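Local coordinates for Ras GTPase-activating-like protein IQGAP2 (Homo sapiens, PDB 5CJP), which probably binds GTP-loaded Rho-family GTPases such as Cdc42 through its Ras-GAP-related domain, as IQGAP family members do, at residues 52-57 with 61-66; 95-100 with 200-205. All coordinates share one frame; numbering follows the deposited sequence.

How the contacts relate
From the N terminus the chain runs through helix 37-54, turns sharply and enters helix 58-79, and contact 1 closes this turn across only three intervening residues. Contact 2 opens later, on helix 92-102, and closes about a hundred residues further on at helix 200-216, so the two lie in series, with neither enclosing the other. The centres of contact 1 and contact 2 are about 11 Å apart, and the two touch. Leu64 CD2 of contact 1 lies 3.7 Å from Phe100 CZ of contact 2, and Leu65 CD2 lies 3.7 Å from Gly201 CA. Helix 58-79 thus meets both helices of contact 2, tying the GTP-side turn to the interior of the helical domain.

Contact 1 (52-57 with 61-66); sequences YNYASN and EYLLLK. With GTP (guanosine-5'-triphosphate), chain G.
Asn57 and Glu61 meet where helix 37-54 gives way to helix 58-79, a tight turn between two consecutive helices of the all-helical Ras-GAP-type domain. Asn57 holds the N-cap position, but its side chain makes no capping bond and is turned to the nucleotide. The main polar link is backbone to backbone: Glu61 N donates to Asn57 O at 3.1 Å, nearly straight at 163° and in the carbonyl plane, closing the first turn of the second helix. A water adds a second bridge, donating to Ala55 O and, at 2.9 Å, to Glu61 OE1, which the extended glutamate chain carries out to it.

The apolar part is small: Ala55 and Leu64 are buried, while Leu63 lies toward the edge. Ala55 CB rests 3.7 Å from Glu61 CA and 4.0 Å from Leu64 CD2. Tyr54 has CG anti to the backbone N (chi1 -178°), which carries its hydroxyl end across to Leu63, OH lying 3.9 Å from CD1. Phe100 of helix 92-102 also touches Ala55.

Asn57 shares the GTP pocket with Arg59, Glu60 and Tyr326. With an alanine in its place, a backbone group of the chain of another protein would probably lose its hydrogen bond from ND2, and a gap would open beneath the ribose oxygen. That oxygen, GTP O4', lies over the face of the Asn57 amide, 3.0 Å from CG.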
# COMPACT_ATOMS: atom_id res chain seq x y z
N TYR E 52 -14.74 9.08 -1.44
CA TYR E 52 -14.40 9.36 -0.05
C TYR E 52 -13.28 10.38 0.03
O TYR E 52 -13.33 11.29 0.84
CB TYR E 52 -13.95 8.10 0.71
CG TYR E 52 -15.03 7.07 0.99
CD1 TYR E 52 -16.34 7.45 1.28
CD2 TYR E 52 -14.71 5.69 1.02
CE1 TYR E 52 -17.31 6.50 1.58
CE2 TYR E 52 -15.67 4.74 1.33
CZ TYR E 52 -16.96 5.14 1.61
OH TYR E 52 -17.91 4.20 1.95
N ASN E 53 -12.27 10.24 -0.82
CA ASN E 53 -11.15 11.18 -0.83
C ASN E 53 -11.55 12.44 -1.58
O ASN E 53 -11.22 13.55 -1.18
CB ASN E 53 -9.92 10.56 -1.50
CG ASN E 53 -8.80 11.55 -1.69
OD1 ASN E 53 -8.15 11.97 -0.74
ND2 ASN E 53 -8.57 11.95 -2.95
N TYR E 54 -12.27 12.27 -2.68
CA TYR E 54 -12.69 13.41 -3.48
C TYR E 54 -13.59 14.38 -2.71
O TYR E 54 -13.40 15.59 -2.77
CB TYR E 54 -13.39 12.92 -4.75
CG TYR E 54 -13.82 14.05 -5.64
CD1 TYR E 54 -12.90 14.70 -6.45
CD2 TYR E 54 -15.15 14.53 -5.63
CE1 TYR E 54 -13.29 15.79 -7.24
CE2 TYR E 54 -15.54 15.62 -6.41
CZ TYR E 54 -14.61 16.24 -7.21
OH TYR E 54 -14.98 17.28 -8.00
N ALA E 55 -14.57 13.87 -1.97
CA ALA E 55 -15.49 14.74 -1.23
C ALA E 55 -15.05 14.99 0.17
O ALA E 55 -15.87 15.24 1.04
CB ALA E 55 -16.90 14.16 -1.22
N SER E 56 -13.76 14.92 0.43
CA SER E 56 -13.28 15.15 1.77
C SER E 56 -13.27 16.64 2.13
O SER E 56 -13.11 16.99 3.29
CB SER E 56 -11.89 14.54 1.96
OG SER E 56 -10.95 15.05 1.04
N ASN E 57 -13.43 17.51 1.13
CA ASN E 57 -13.48 18.95 1.38
C ASN E 57 -14.84 19.43 0.94
O ASN E 57 -15.40 18.90 -0.02
CB ASN E 57 -12.36 19.65 0.63
CG ASN E 57 -11.01 19.32 1.21
OD1 ASN E 57 -10.65 19.80 2.28
ND2 ASN E 57 -10.25 18.48 0.53
N GLU E 61 -17.71 18.00 -1.80
CA GLU E 61 -18.87 17.33 -1.25
C GLU E 61 -20.12 18.07 -1.73
O GLU E 61 -21.18 17.47 -1.92
CB GLU E 61 -18.80 17.30 0.27
CG GLU E 61 -20.06 16.71 0.91
CD GLU E 61 -19.94 16.55 2.42
OE1 GLU E 61 -19.25 17.37 3.07
OE2 GLU E 61 -20.55 15.60 2.95
N TYR E 62 -20.00 19.37 -1.94
CA TYR E 62 -21.13 20.14 -2.43
C TYR E 62 -21.54 19.64 -3.82
O TYR E 62 -22.72 19.41 -4.09
CB TYR E 62 -20.74 21.62 -2.51
CG TYR E 62 -21.74 22.44 -3.26
CD1 TYR E 62 -22.96 22.78 -2.69
CD2 TYR E 62 -21.49 22.84 -4.57
CE1 TYR E 62 -23.91 23.50 -3.40
CE2 TYR E 62 -22.43 23.56 -5.30
CZ TYR E 62 -23.64 23.89 -4.70
OH TYR E 62 -24.56 24.62 -5.40
N LEU E 63 -20.56 19.46 -4.70
CA LEU E 63 -20.85 18.99 -6.06
C LEU E 63 -21.46 17.57 -6.05
O LEU E 63 -22.37 17.25 -6.84
CB LEU E 63 -19.57 19.02 -6.90
CG LEU E 63 -18.87 20.37 -7.04
CD1 LEU E 63 -17.52 20.19 -7.71
CD2 LEU E 63 -19.74 21.32 -7.85
N LEU E 64 -20.95 16.73 -5.16
CA LEU E 64 -21.45 15.37 -5.08
C LEU E 64 -22.90 15.41 -4.64
O LEU E 64 -23.73 14.61 -5.09
CB LEU E 64 -20.62 14.56 -4.09
CG LEU E 64 -21.08 13.14 -3.81
CD1 LEU E 64 -21.20 12.37 -5.11
CD2 LEU E 64 -20.09 12.49 -2.87
N LEU E 65 -23.22 16.34 -3.73
CA LEU E 65 -24.60 16.48 -3.26
C LEU E 65 -25.48 16.91 -4.41
O LEU E 65 -26.59 16.43 -4.57
CB LEU E 65 -24.69 17.51 -2.12
CG LEU E 65 -24.21 17.02 -0.74
CD1 LEU E 65 -24.16 18.17 0.26
CD2 LEU E 65 -25.12 15.90 -0.27
N LYS E 66 -24.99 17.82 -5.24
CA LYS E 66 -25.79 18.28 -6.36
C LYS E 66 -25.93 17.16 -7.37
O LYS E 66 -26.95 17.06 -8.05
CB LYS E 66 -25.15 19.51 -7.00
CG LYS E 66 -24.96 20.63 -6.00
CD LYS E 66 -26.29 21.10 -5.40
CE LYS E 66 -27.18 21.75 -6.46
NZ LYS E 66 -28.31 22.49 -5.84
PG GTP G . -3.40 15.73 -3.31
O1G GTP G . -2.19 14.99 -2.56
O2G GTP G . -2.95 16.44 -4.53
O3G GTP G . -4.49 14.59 -3.63
O3B GTP G . -4.09 16.67 -2.20
PB GTP G . -3.87 18.27 -2.16
O1B GTP G . -3.25 18.59 -0.86
O2B GTP G . -3.18 18.70 -3.40
O3A GTP G . -5.39 18.79 -2.21
PA GTP G . -5.75 20.24 -2.81
O1A GTP G . -4.66 21.18 -2.44
O2A GTP G . -6.11 20.09 -4.24
O5' GTP G . -7.08 20.62 -1.99
C5' GTP G . -8.28 19.87 -2.22
C4' GTP G . -9.50 20.74 -1.89
O4' GTP G . -9.44 21.25 -0.55
C3' GTP G . -9.46 21.99 -2.76
O3' GTP G . -9.98 21.66 -4.05
C2' GTP G . -10.49 22.82 -1.99
O2' GTP G . -11.81 22.33 -2.24
C1' GTP G . -10.10 22.53 -0.54
N9 GTP G . -9.13 23.52 -0.03
C8 GTP G . -7.81 23.54 -0.22
N7 GTP G . -7.28 24.55 0.45
C5 GTP G . -8.27 25.21 1.07
C6 GTP G . -8.31 26.31 1.91
O6 GTP G . -7.29 26.93 2.22
N1 GTP G . -9.55 26.72 2.41
C2 GTP G . -10.71 26.02 2.05
N2 GTP G . -11.90 26.43 2.50
N3 GTP G . -10.63 24.96 1.24
C4 GTP G . -9.45 24.54 0.76
O HOH W 1 -16.36 17.50 2.84

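Contact 2 (95-100 with 200-205); sequences KMVVSF and YGLRYI
Val97 and Leu202 mark the closest backbone approach, their CA atoms 7.2 Å apart, where two helical segments run past each other in nearly opposite directions. No hydrogen bond joins them; the backbones stay parted and aliphatic side chains bridge the space.

Val97 carries the contact through one methyl, CG1. With CG1 anti to the backbone N (chi1 161°), it meets Ile205 CG2 at 4.0 Å and Leu202 CD1 at 4.3 Å, two branches that come from successive turns of the facing helix and approach it from directions roughly at right angles. Valine and isoleucine meet at a slant, methyl against methyl. The branch of Ile205 that does the touching is also the one anti to its own backbone N, and behind it Ile205 CB comes to 4.2 Å from the same valine methyl. Leucine differs in that its bond from CA to CB runs alongside the first segment, and the reach is made by CD1 at the end of the chain.

This is plain core packing in the all-helical domain of the Ras-GAP family, joining helix 92-102 to the first turns of helix 200-216. All three residues are buried. On helix 92-102, Met96 packs on Met44, Ile48 and Leu51 of helix 37-54. Phe68 of helix 58-79 touches both Val97 and Ile205, so a third helix closes over that end, whereas Leu202 is backed by Leu233 and Tyr237 of helix 222-243.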
# COMPACT_ATOMS: atom_id res chain seq x y z
N LYS E 95 -28.51 3.79 -3.63
CA LYS E 95 -27.55 2.79 -3.18
C LYS E 95 -26.22 3.48 -2.89
O LYS E 95 -25.54 3.19 -1.90
CB LYS E 95 -27.35 1.74 -4.27
CG LYS E 95 -26.73 0.44 -3.80
CD LYS E 95 -26.67 -0.56 -4.94
CE LYS E 95 -28.05 -0.78 -5.56
NZ LYS E 95 -28.03 -1.48 -6.91
N MET E 96 -25.85 4.42 -3.75
CA MET E 96 -24.60 5.13 -3.59
C MET E 96 -24.70 6.14 -2.46
O MET E 96 -23.76 6.32 -1.67
CB MET E 96 -24.23 5.83 -4.89
CG MET E 96 -22.90 6.54 -4.85
SD MET E 96 -22.32 6.86 -6.53
CE MET E 96 -21.95 8.49 -6.36
N VAL E 97 -25.85 6.80 -2.37
CA VAL E 97 -26.07 7.78 -1.33
C VAL E 97 -25.91 7.11 0.02
O VAL E 97 -25.28 7.66 0.91
CB VAL E 97 -27.48 8.40 -1.41
CG1 VAL E 97 -27.86 9.05 -0.07
CG2 VAL E 97 -27.50 9.43 -2.52
N VAL E 98 -26.48 5.91 0.15
CA VAL E 98 -26.40 5.17 1.40
C VAL E 98 -25.00 4.70 1.75
O VAL E 98 -24.57 4.87 2.87
CB VAL E 98 -27.34 3.95 1.39
CG1 VAL E 98 -27.03 3.03 2.56
CG2 VAL E 98 -28.78 4.44 1.46
N SER E 99 -24.29 4.10 0.79
CA SER E 99 -22.93 3.62 1.04
C SER E 99 -22.00 4.76 1.37
O SER E 99 -21.26 4.71 2.34
CB SER E 99 -22.36 2.88 -0.17
OG SER E 99 -23.06 1.68 -0.45
N PHE E 100 -22.02 5.79 0.55
CA PHE E 100 -21.15 6.92 0.77
C PHE E 100 -21.32 7.52 2.15
O PHE E 100 -20.36 7.99 2.75
CB PHE E 100 -21.39 8.00 -0.28
CG PHE E 100 -20.52 9.20 -0.10
CD1 PHE E 100 -19.17 9.15 -0.43
CD2 PHE E 100 -21.03 10.37 0.50
CE1 PHE E 100 -18.34 10.24 -0.18
CE2 PHE E 100 -20.21 11.47 0.76
CZ PHE E 100 -18.87 11.41 0.42
N TYR E 200 -25.08 15.45 7.52
CA TYR E 200 -25.85 16.48 6.81
C TYR E 200 -26.30 15.98 5.43
O TYR E 200 -27.49 16.02 5.10
CB TYR E 200 -25.01 17.76 6.61
CG TYR E 200 -25.66 18.70 5.62
CD1 TYR E 200 -26.84 19.39 5.95
CD2 TYR E 200 -25.16 18.84 4.33
CE1 TYR E 200 -27.50 20.17 5.00
CE2 TYR E 200 -25.82 19.62 3.37
CZ TYR E 200 -26.99 20.28 3.71
OH TYR E 200 -27.65 21.04 2.76
N GLY E 201 -25.33 15.50 4.63
CA GLY E 201 -25.62 15.00 3.30
C GLY E 201 -26.74 13.96 3.24
O GLY E 201 -27.58 13.98 2.34
N LEU E 202 -26.75 13.03 4.18
CA LEU E 202 -27.80 12.03 4.20
C LEU E 202 -29.16 12.69 4.50
O LEU E 202 -30.18 12.35 3.89
CB LEU E 202 -27.50 10.98 5.27
CG LEU E 202 -28.56 9.91 5.44
CD1 LEU E 202 -28.93 9.37 4.09
CD2 LEU E 202 -28.05 8.79 6.37
N ARG E 203 -29.17 13.62 5.46
CA ARG E 203 -30.40 14.29 5.83
C ARG E 203 -30.88 15.12 4.66
O ARG E 203 -32.09 15.24 4.41
CB ARG E 203 -30.21 15.22 7.05
CG ARG E 203 -30.11 14.50 8.39
CD ARG E 203 -30.05 15.48 9.56
NE ARG E 203 -31.33 16.13 9.86
CZ ARG E 203 -31.52 16.96 10.89
NH1 ARG E 203 -30.52 17.24 11.70
NH2 ARG E 203 -32.71 17.51 11.11
N TYR E 204 -29.93 15.70 3.94
CA TYR E 204 -30.28 16.54 2.81
C TYR E 204 -30.93 15.76 1.67
O TYR E 204 -31.90 16.21 1.07
CB TYR E 204 -29.06 17.29 2.31
CG TYR E 204 -29.32 18.06 1.05
CD1 TYR E 204 -30.28 19.07 1.02
CD2 TYR E 204 -28.66 17.74 -0.13
CE1 TYR E 204 -30.59 19.74 -0.17
CE2 TYR E 204 -28.95 18.40 -1.32
CZ TYR E 204 -29.92 19.39 -1.34
OH TYR E 204 -30.22 20.01 -2.53
N ILE E 205 -30.39 14.58 1.37
CA ILE E 205 -30.97 13.79 0.31
C ILE E 205 -32.36 13.29 0.70
O ILE E 205 -33.25 13.17 -0.15
CB ILE E 205 -30.05 12.61 -0.06
CG1 ILE E 205 -28.78 13.15 -0.73
CG2 ILE E 205 -30.77 11.66 -1.00
CD1 ILE E 205 -29.01 13.88 -2.01